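Local atomic coordinates of chitinase (Thermococcus chitonophagus, PDB entry 5XSW), a protein that probably hydrolyses internal glycosidic linkages of chitin and binds the polysaccharide, this chain being the C-terminal part of a longer protein. Residues A[110-115]-A[198-203]; A[202-207]-A[383-388]; A[262-267]-A[468-473]. All blocks are in the same frame, centred on the assembly; numbering follows the deposited sequence.

Interaction 1. Residues A[110-115]-A[198-203]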
# COMPACT_ATOMS: atom_id res chain seq x y z
N ILE A 110 15.87 -3.85 18.81
CA ILE A 110 15.81 -2.58 18.11
C ILE A 110 16.16 -1.47 19.05
O ILE A 110 15.69 -1.44 20.23
CB ILE A 110 14.40 -2.37 17.47
CG1 ILE A 110 14.41 -1.08 16.65
CG2 ILE A 110 13.29 -2.35 18.52
CD1 ILE A 110 13.22 -1.12 15.53
N ILE A 111 17.00 -0.56 18.57
CA ILE A 111 17.44 0.57 19.40
C ILE A 111 16.57 1.81 19.22
O ILE A 111 16.49 2.36 18.10
CB ILE A 111 18.89 0.96 19.10
CG1 ILE A 111 19.86 -0.22 19.41
CG2 ILE A 111 19.29 2.29 19.89
CD1 ILE A 111 21.25 0.01 18.77
N TYR A 112 15.92 2.25 20.30
CA TYR A 112 15.18 3.52 20.28
C TYR A 112 15.81 4.42 21.36
O TYR A 112 15.49 4.28 22.51
CB TYR A 112 13.69 3.32 20.56
CG TYR A 112 12.95 2.85 19.32
CD1 TYR A 112 12.87 3.69 18.19
CD2 TYR A 112 12.38 1.58 19.25
CE1 TYR A 112 12.20 3.25 16.98
CE2 TYR A 112 11.72 1.13 18.07
CZ TYR A 112 11.64 2.01 16.95
OH TYR A 112 11.00 1.58 15.81
N PRO A 113 16.62 5.36 20.96
CA PRO A 113 17.38 6.11 21.97
C PRO A 113 16.49 6.96 22.88
O PRO A 113 15.42 7.40 22.50
CB PRO A 113 18.29 7.00 21.14
CG PRO A 113 18.20 6.48 19.67
CD PRO A 113 16.90 5.78 19.56
N THR A 114 16.96 7.19 24.10
CA THR A 114 16.33 8.15 24.99
C THR A 114 16.86 9.55 24.70
O THR A 114 18.06 9.81 24.74
CB THR A 114 16.59 7.77 26.47
OG1 THR A 114 15.92 6.56 26.70
CG2 THR A 114 15.98 8.84 27.44
N ILE A 115 15.97 10.46 24.36
CA ILE A 115 16.42 11.81 24.05
C ILE A 115 16.63 12.57 25.40
O ILE A 115 17.64 13.24 25.59
CB ILE A 115 15.38 12.60 23.20
CG1 ILE A 115 14.92 11.80 21.95
CG2 ILE A 115 15.91 14.02 22.90
CD1 ILE A 115 16.09 11.40 21.07
N TRP A 198 8.56 10.82 19.85
CA TRP A 198 7.89 9.54 19.78
C TRP A 198 8.76 8.48 19.08
O TRP A 198 8.96 7.39 19.64
CB TRP A 198 6.53 9.70 19.02
CG TRP A 198 5.54 8.60 19.25
CD1 TRP A 198 5.73 7.40 19.93
CD2 TRP A 198 4.20 8.60 18.79
NE1 TRP A 198 4.55 6.69 19.93
CE2 TRP A 198 3.60 7.41 19.24
CE3 TRP A 198 3.42 9.52 18.07
CZ2 TRP A 198 2.26 7.10 18.96
CZ3 TRP A 198 2.11 9.22 17.82
CH2 TRP A 198 1.55 8.00 18.25
N PHE A 199 9.29 8.76 17.88
CA PHE A 199 9.94 7.67 17.08
C PHE A 199 11.45 7.87 16.96
O PHE A 199 12.12 7.08 16.30
CB PHE A 199 9.29 7.56 15.65
CG PHE A 199 7.80 7.25 15.73
CD1 PHE A 199 7.39 5.99 16.13
CD2 PHE A 199 6.84 8.23 15.43
CE1 PHE A 199 6.01 5.70 16.28
CE2 PHE A 199 5.48 7.94 15.53
CZ PHE A 199 5.08 6.68 16.00
N LYS A 200 11.96 8.91 17.63
CA LYS A 200 13.41 9.20 17.73
C LYS A 200 13.99 9.63 16.41
O LYS A 200 15.20 9.52 16.17
CB LYS A 200 14.21 7.98 18.26
CG LYS A 200 13.48 7.29 19.45
CD LYS A 200 13.13 8.33 20.57
CE LYS A 200 12.29 7.60 21.64
NZ LYS A 200 11.90 8.53 22.80
N VAL A 201 13.12 10.16 15.53
CA VAL A 201 13.59 10.67 14.24
C VAL A 201 14.09 12.10 14.32
O VAL A 201 13.39 12.98 14.86
CB VAL A 201 12.41 10.62 13.18
CG1 VAL A 201 12.91 11.12 11.79
CG2 VAL A 201 11.92 9.14 13.13
N ASN A 202 15.31 12.31 13.82
CA ASN A 202 16.00 13.59 13.72
C ASN A 202 15.18 14.57 12.87
O ASN A 202 14.94 14.31 11.70
CB ASN A 202 17.36 13.37 13.04
CG ASN A 202 18.19 14.63 12.87
OD1 ASN A 202 17.83 15.74 13.32
ND2 ASN A 202 19.34 14.48 12.24
N PRO A 203 14.73 15.68 13.47
CA PRO A 203 13.95 16.65 12.70
C PRO A 203 14.69 17.12 11.47
O PRO A 203 14.03 17.40 10.46
CB PRO A 203 13.75 17.85 13.70
CG PRO A 203 13.92 17.23 15.07
CD PRO A 203 14.94 16.08 14.87
O HOH W 1 13.12 10.34 24.78

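Interaction 2. Residues A[202-207]-A[383-388]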
# COMPACT_ATOMS: atom_id res chain seq x y z
N ASN A 202 15.31 12.31 13.82
CA ASN A 202 16.00 13.59 13.72
C ASN A 202 15.18 14.57 12.87
O ASN A 202 14.94 14.31 11.70
CB ASN A 202 17.36 13.37 13.04
CG ASN A 202 18.19 14.63 12.87
OD1 ASN A 202 17.83 15.74 13.32
ND2 ASN A 202 19.34 14.48 12.24
N PRO A 203 14.73 15.68 13.47
CA PRO A 203 13.95 16.65 12.70
C PRO A 203 14.69 17.12 11.47
O PRO A 203 14.03 17.40 10.46
CB PRO A 203 13.75 17.85 13.70
CG PRO A 203 13.92 17.23 15.07
CD PRO A 203 14.94 16.08 14.87
N ASN A 204 16.02 17.21 11.51
CA ASN A 204 16.74 17.68 10.33
C ASN A 204 16.60 16.66 9.14
O ASN A 204 16.63 17.03 7.97
CB ASN A 204 18.22 17.85 10.64
CG ASN A 204 18.49 19.05 11.55
OD1 ASN A 204 17.70 20.01 11.60
ND2 ASN A 204 19.59 18.98 12.31
N PHE A 205 16.48 15.40 9.49
CA PHE A 205 16.36 14.37 8.43
C PHE A 205 14.96 14.56 7.74
O PHE A 205 14.87 14.54 6.52
CB PHE A 205 16.47 12.97 9.00
CG PHE A 205 16.25 11.90 7.95
CD1 PHE A 205 17.29 11.57 7.10
CD2 PHE A 205 14.98 11.30 7.78
CE1 PHE A 205 17.12 10.63 6.06
CE2 PHE A 205 14.77 10.36 6.73
CZ PHE A 205 15.86 10.03 5.88
N LEU A 206 13.90 14.71 8.53
CA LEU A 206 12.53 14.92 7.92
C LEU A 206 12.50 16.22 7.12
O LEU A 206 11.87 16.30 6.07
CB LEU A 206 11.41 14.96 8.99
CG LEU A 206 11.15 13.57 9.61
CD1 LEU A 206 10.06 13.59 10.68
CD2 LEU A 206 10.70 12.53 8.51
N MET A 207 13.25 17.21 7.58
CA MET A 207 13.34 18.51 6.87
C MET A 207 14.01 18.33 5.49
O MET A 207 13.55 18.85 4.44
CB MET A 207 14.15 19.54 7.71
CG MET A 207 13.39 20.08 8.92
SD MET A 207 12.19 21.42 8.49
CE MET A 207 13.25 22.74 7.90
N ALA A 383 23.20 16.45 7.06
CA ALA A 383 24.53 16.73 7.64
C ALA A 383 24.74 18.26 7.79
O ALA A 383 25.18 18.73 8.82
CB ALA A 383 25.66 16.11 6.77
N THR A 384 24.43 19.02 6.76
CA THR A 384 24.56 20.50 6.81
C THR A 384 23.70 21.14 7.89
O THR A 384 24.15 22.02 8.61
CB THR A 384 24.24 21.12 5.44
OG1 THR A 384 25.10 20.49 4.47
CG2 THR A 384 24.50 22.65 5.40
N MET A 385 22.45 20.70 8.01
CA MET A 385 21.57 21.20 9.06
C MET A 385 22.10 20.84 10.44
O MET A 385 22.06 21.65 11.36
CB MET A 385 20.15 20.62 8.87
CG MET A 385 19.46 21.21 7.64
SD MET A 385 17.82 20.50 7.48
CE MET A 385 16.89 21.53 8.65
N ASP A 386 22.56 19.60 10.58
CA ASP A 386 23.13 19.12 11.86
C ASP A 386 24.29 20.02 12.36
O ASP A 386 24.51 20.13 13.56
CB ASP A 386 23.72 17.73 11.73
CG ASP A 386 22.68 16.59 11.57
OD1 ASP A 386 21.46 16.75 11.87
OD2 ASP A 386 23.15 15.48 11.22
N MET A 387 25.09 20.53 11.42
CA MET A 387 26.25 21.39 11.74
C MET A 387 25.86 22.85 12.03
O MET A 387 26.73 23.65 12.43
CB MET A 387 27.26 21.41 10.60
CG MET A 387 27.86 20.05 10.28
SD MET A 387 28.76 19.44 11.73
CE MET A 387 30.16 20.60 11.74
N GLU A 388 24.60 23.23 11.79
CA GLU A 388 24.23 24.63 11.85
C GLU A 388 24.22 25.09 13.32
O GLU A 388 23.66 24.41 14.17
CB GLU A 388 22.85 24.87 11.23
CG GLU A 388 22.33 26.29 11.40
CD GLU A 388 23.10 27.34 10.59
OE1 GLU A 388 23.67 26.98 9.55
OE2 GLU A 388 23.12 28.53 10.99

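Interaction 3. Residues A[262-267]-A[468-473]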
# COMPACT_ATOMS: atom_id res chain seq x y z
N ALA A 262 -2.24 -0.58 7.75
CA ALA A 262 -2.46 -2.01 8.07
C ALA A 262 -1.47 -2.50 9.17
O ALA A 262 -1.83 -3.26 10.06
CB ALA A 262 -2.28 -2.90 6.79
N TYR A 263 -0.24 -2.03 9.08
CA TYR A 263 0.82 -2.50 10.01
C TYR A 263 0.63 -1.91 11.40
O TYR A 263 1.09 -2.48 12.41
CB TYR A 263 2.21 -2.12 9.50
CG TYR A 263 2.68 -2.81 8.24
CD1 TYR A 263 1.98 -3.87 7.69
CD2 TYR A 263 3.83 -2.36 7.59
CE1 TYR A 263 2.42 -4.49 6.50
CE2 TYR A 263 4.30 -2.98 6.45
CZ TYR A 263 3.59 -4.05 5.92
OH TYR A 263 4.09 -4.62 4.78
N TYR A 264 -0.01 -0.76 11.46
CA TYR A 264 -0.08 -0.04 12.72
C TYR A 264 -1.50 0.30 13.14
O TYR A 264 -1.88 1.47 13.24
CB TYR A 264 0.78 1.23 12.62
CG TYR A 264 2.28 0.95 12.67
CD1 TYR A 264 2.87 0.51 13.88
CD2 TYR A 264 3.08 1.12 11.56
CE1 TYR A 264 4.26 0.26 13.97
CE2 TYR A 264 4.50 0.83 11.63
CZ TYR A 264 5.05 0.42 12.87
OH TYR A 264 6.40 0.21 12.97
N PRO A 265 -2.27 -0.73 13.46
CA PRO A 265 -3.61 -0.45 14.01
C PRO A 265 -3.55 0.34 15.31
O PRO A 265 -4.53 1.04 15.60
CB PRO A 265 -4.20 -1.87 14.25
CG PRO A 265 -3.03 -2.77 14.30
CD PRO A 265 -1.95 -2.17 13.40
N ASP A 266 -2.45 0.30 16.08
CA ASP A 266 -2.38 1.10 17.31
C ASP A 266 -2.16 2.57 17.02
O ASP A 266 -2.48 3.40 17.85
CB ASP A 266 -1.25 0.62 18.24
CG ASP A 266 -1.55 -0.79 18.75
OD1 ASP A 266 -2.44 -0.90 19.62
OD2 ASP A 266 -0.96 -1.78 18.24
N ILE A 267 -1.58 2.89 15.86
CA ILE A 267 -1.33 4.31 15.55
C ILE A 267 -2.49 4.95 14.70
O ILE A 267 -2.90 6.07 14.96
CB ILE A 267 0.02 4.48 14.79
CG1 ILE A 267 1.18 4.04 15.70
CG2 ILE A 267 0.25 5.97 14.39
CD1 ILE A 267 2.55 3.97 14.94
N HIS A 468 5.54 3.14 24.44
CA HIS A 468 4.98 4.19 23.59
C HIS A 468 5.03 3.83 22.11
O HIS A 468 4.18 4.26 21.35
CB HIS A 468 5.71 5.50 23.82
CG HIS A 468 5.52 6.05 25.19
ND1 HIS A 468 4.39 5.81 25.95
CD2 HIS A 468 6.32 6.84 25.95
CE1 HIS A 468 4.49 6.44 27.10
NE2 HIS A 468 5.65 7.07 27.13
N ILE A 469 6.03 3.06 21.70
CA ILE A 469 6.11 2.57 20.31
C ILE A 469 5.55 1.17 20.22
O ILE A 469 6.11 0.24 20.82
CB ILE A 469 7.57 2.62 19.81
CG1 ILE A 469 8.11 4.05 19.98
CG2 ILE A 469 7.70 2.07 18.36
CD1 ILE A 469 9.61 4.19 19.60
N PRO A 470 4.42 1.00 19.50
CA PRO A 470 3.77 -0.31 19.42
C PRO A 470 4.47 -1.17 18.39
O PRO A 470 5.17 -0.62 17.53
CB PRO A 470 2.32 0.04 19.00
CG PRO A 470 2.51 1.26 18.12
CD PRO A 470 3.69 2.04 18.73
N ARG A 471 4.31 -2.49 18.45
CA ARG A 471 4.80 -3.36 17.37
C ARG A 471 3.95 -3.22 16.10
O ARG A 471 2.72 -3.12 16.21
CB ARG A 471 4.78 -4.84 17.79
CG ARG A 471 5.54 -5.14 19.11
CD ARG A 471 5.51 -6.68 19.42
NE ARG A 471 4.20 -6.91 19.96
CZ ARG A 471 3.89 -6.74 21.23
NH1 ARG A 471 4.83 -6.45 22.12
NH2 ARG A 471 2.64 -6.89 21.62
N PRO A 472 4.59 -3.22 14.93
CA PRO A 472 3.86 -3.47 13.68
C PRO A 472 3.25 -4.85 13.79
O PRO A 472 3.87 -5.77 14.38
CB PRO A 472 4.95 -3.43 12.59
CG PRO A 472 6.28 -3.77 13.38
CD PRO A 472 6.05 -3.17 14.74
N THR A 473 2.05 -5.04 13.25
CA THR A 473 1.37 -6.31 13.46
C THR A 473 0.26 -6.53 12.43
O THR A 473 0.07 -5.67 11.55
CB THR A 473 0.80 -6.37 14.93
OG1 THR A 473 0.34 -7.70 15.22
CG2 THR A 473 -0.32 -5.36 15.14
O HOH W 2 7.12 0.16 15.52
O HOH W 3 0.38 -1.36 15.88

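Interaction 1. Residues A[110-115]-A[198-203]
The side chain of Lys200 lies against Tyr112, Pro113 and Ile115, in a contact between a loop and the end of a helix. Lys200 directly follows helix 186-199 and takes a left-handed backbone conformation (phi 69°), a common way for a helix to end. With CG anti to the carbonyl carbon, a bend at chi2 (-53°) followed by two extended torsions carries the chain along the 110-115 loop. CB of Lys200 packs on CD of Pro113 at 3.7 Å. Tyr112 crosses the lysine at about a right angle, and CG of Lys200 sits at the edge of its ring, 3.9 Å from CD1 of Tyr112. O of Phe199 reaches the same edge. Further along, CD of Lys200 meets CG1 of Ile115 at 4.1 Å. NZ then bonds to O of Glu197 in the last turn of the helix. A second shell holds these groups in place. OH of Tyr112 bonds to Glu305 of helix 288-311, and the Lys200 backbone pairs with Met153. O of Pro113 is buried beside the lysine methylenes without a hydrogen-bond partner in the model. Water 1 joins the two segments, accepting from N of Ile115 and from NZ of Lys200, each at 2.9 Å.

Interaction 2. Residues A[202-207]-A[383-388]
Asn202 and Asn204 both donate to one oxygen, OD1 of Asp386, where the N-terminus of helix 203-214 meets the end of helix 374-386. ND2 of Asn202 reaches the syn lone pair of OD1 of Asp386 at 3.1 Å, with its amide nearly coplanar with the carboxylate (18°). ND2 of Asn204 takes the anti lone pair of OD1 of Asp386 at 2.9 Å, from an amide turned 44° to the carboxylate. Both bonds are nearly straight. Asn202 is also the N-cap of its helix. With CG anti to the backbone N (chi1 -180°), OD1 of Asn202 receives N of Asn204 at 3.0 Å, from above the carbonyl plane. Next to this centre packing is close. CE of Met385 touches OD1 of Asn204 at 3.4 Å and CB of Met207 at 3.5 Å, the two methionines crossing at about a right angle. The outer side is looser: Met387 is exposed and directed away, and OE2 of Glu388 turns to N of Arg391. Each amide is bonded at both ends, OD1 of Asn204 accepting from Gly165, which probably fixes their orientation. One oxygen of the buried Asp386 ties two helices whose far ends carry glycan-pocket residues, Glu213 and His374.

Interaction 3. Residues A[262-267]-A[468-473]
O of Tyr263, in the last residue of helix 254-263, is gripped twice by the proline-rich loop 468-473. N of Thr473 donates to O of Tyr263 at 2.9 Å, in the carbonyl plane and on a lone pair, and CA of Pro472 adds a CA-H...O contact to the same oxygen at 3.2 Å. The ring of Tyr264 lies alongside Pro472, with CZ of Tyr264 3.9 Å from CB of Pro472. CG of Tyr264 is anti to the carbonyl carbon (chi1 -74°), which sends OH to water 2 at 2.7 Å; that water donates to O of Pro470. An alanine here would remove ring and hydroxyl, and is likely to leave a gap beside Pro472 and water 2 without one of its mates. Pro470 packs its CB on CB of Asp266 at 3.7 Å and its CG on CG1 of Ile267. Thr473 crosses Pro265 at about a right angle and touches its CG with CG2. OD1 of Asp266 bonds to Tyr26 and Asn29, bringing the N-terminal beta domain into the junction. Water 3 donates to OD2 of Asp266 and O of Arg471. As Pro470 and Pro472 lack an N-H, ring packing and water bridges probably supplement the single direct bond.

Interactions 1 and 2 meet at the turn between helices 186-199 and 203-214. Their centres are about 14 Å apart, they share Asn202 and Pro203, and CG1 of Val201 packs on CG of Leu206 at 3.7 Å. Interaction 3 lies about 16 Å from interaction 1, centre to centre, and touches it through Trp198 with His468 and Tyr112 with Ile469. Interactions 2 and 3 are about 27 Å apart between centres and do not touch. Along the chain, interaction 1 closes before 262-267 begins, whereas the segments of interactions 2 and 3 alternate. The three thus run across the helical part, from its junction with the N-terminal beta domain toward helices that carry some of the glycan-pocket residues.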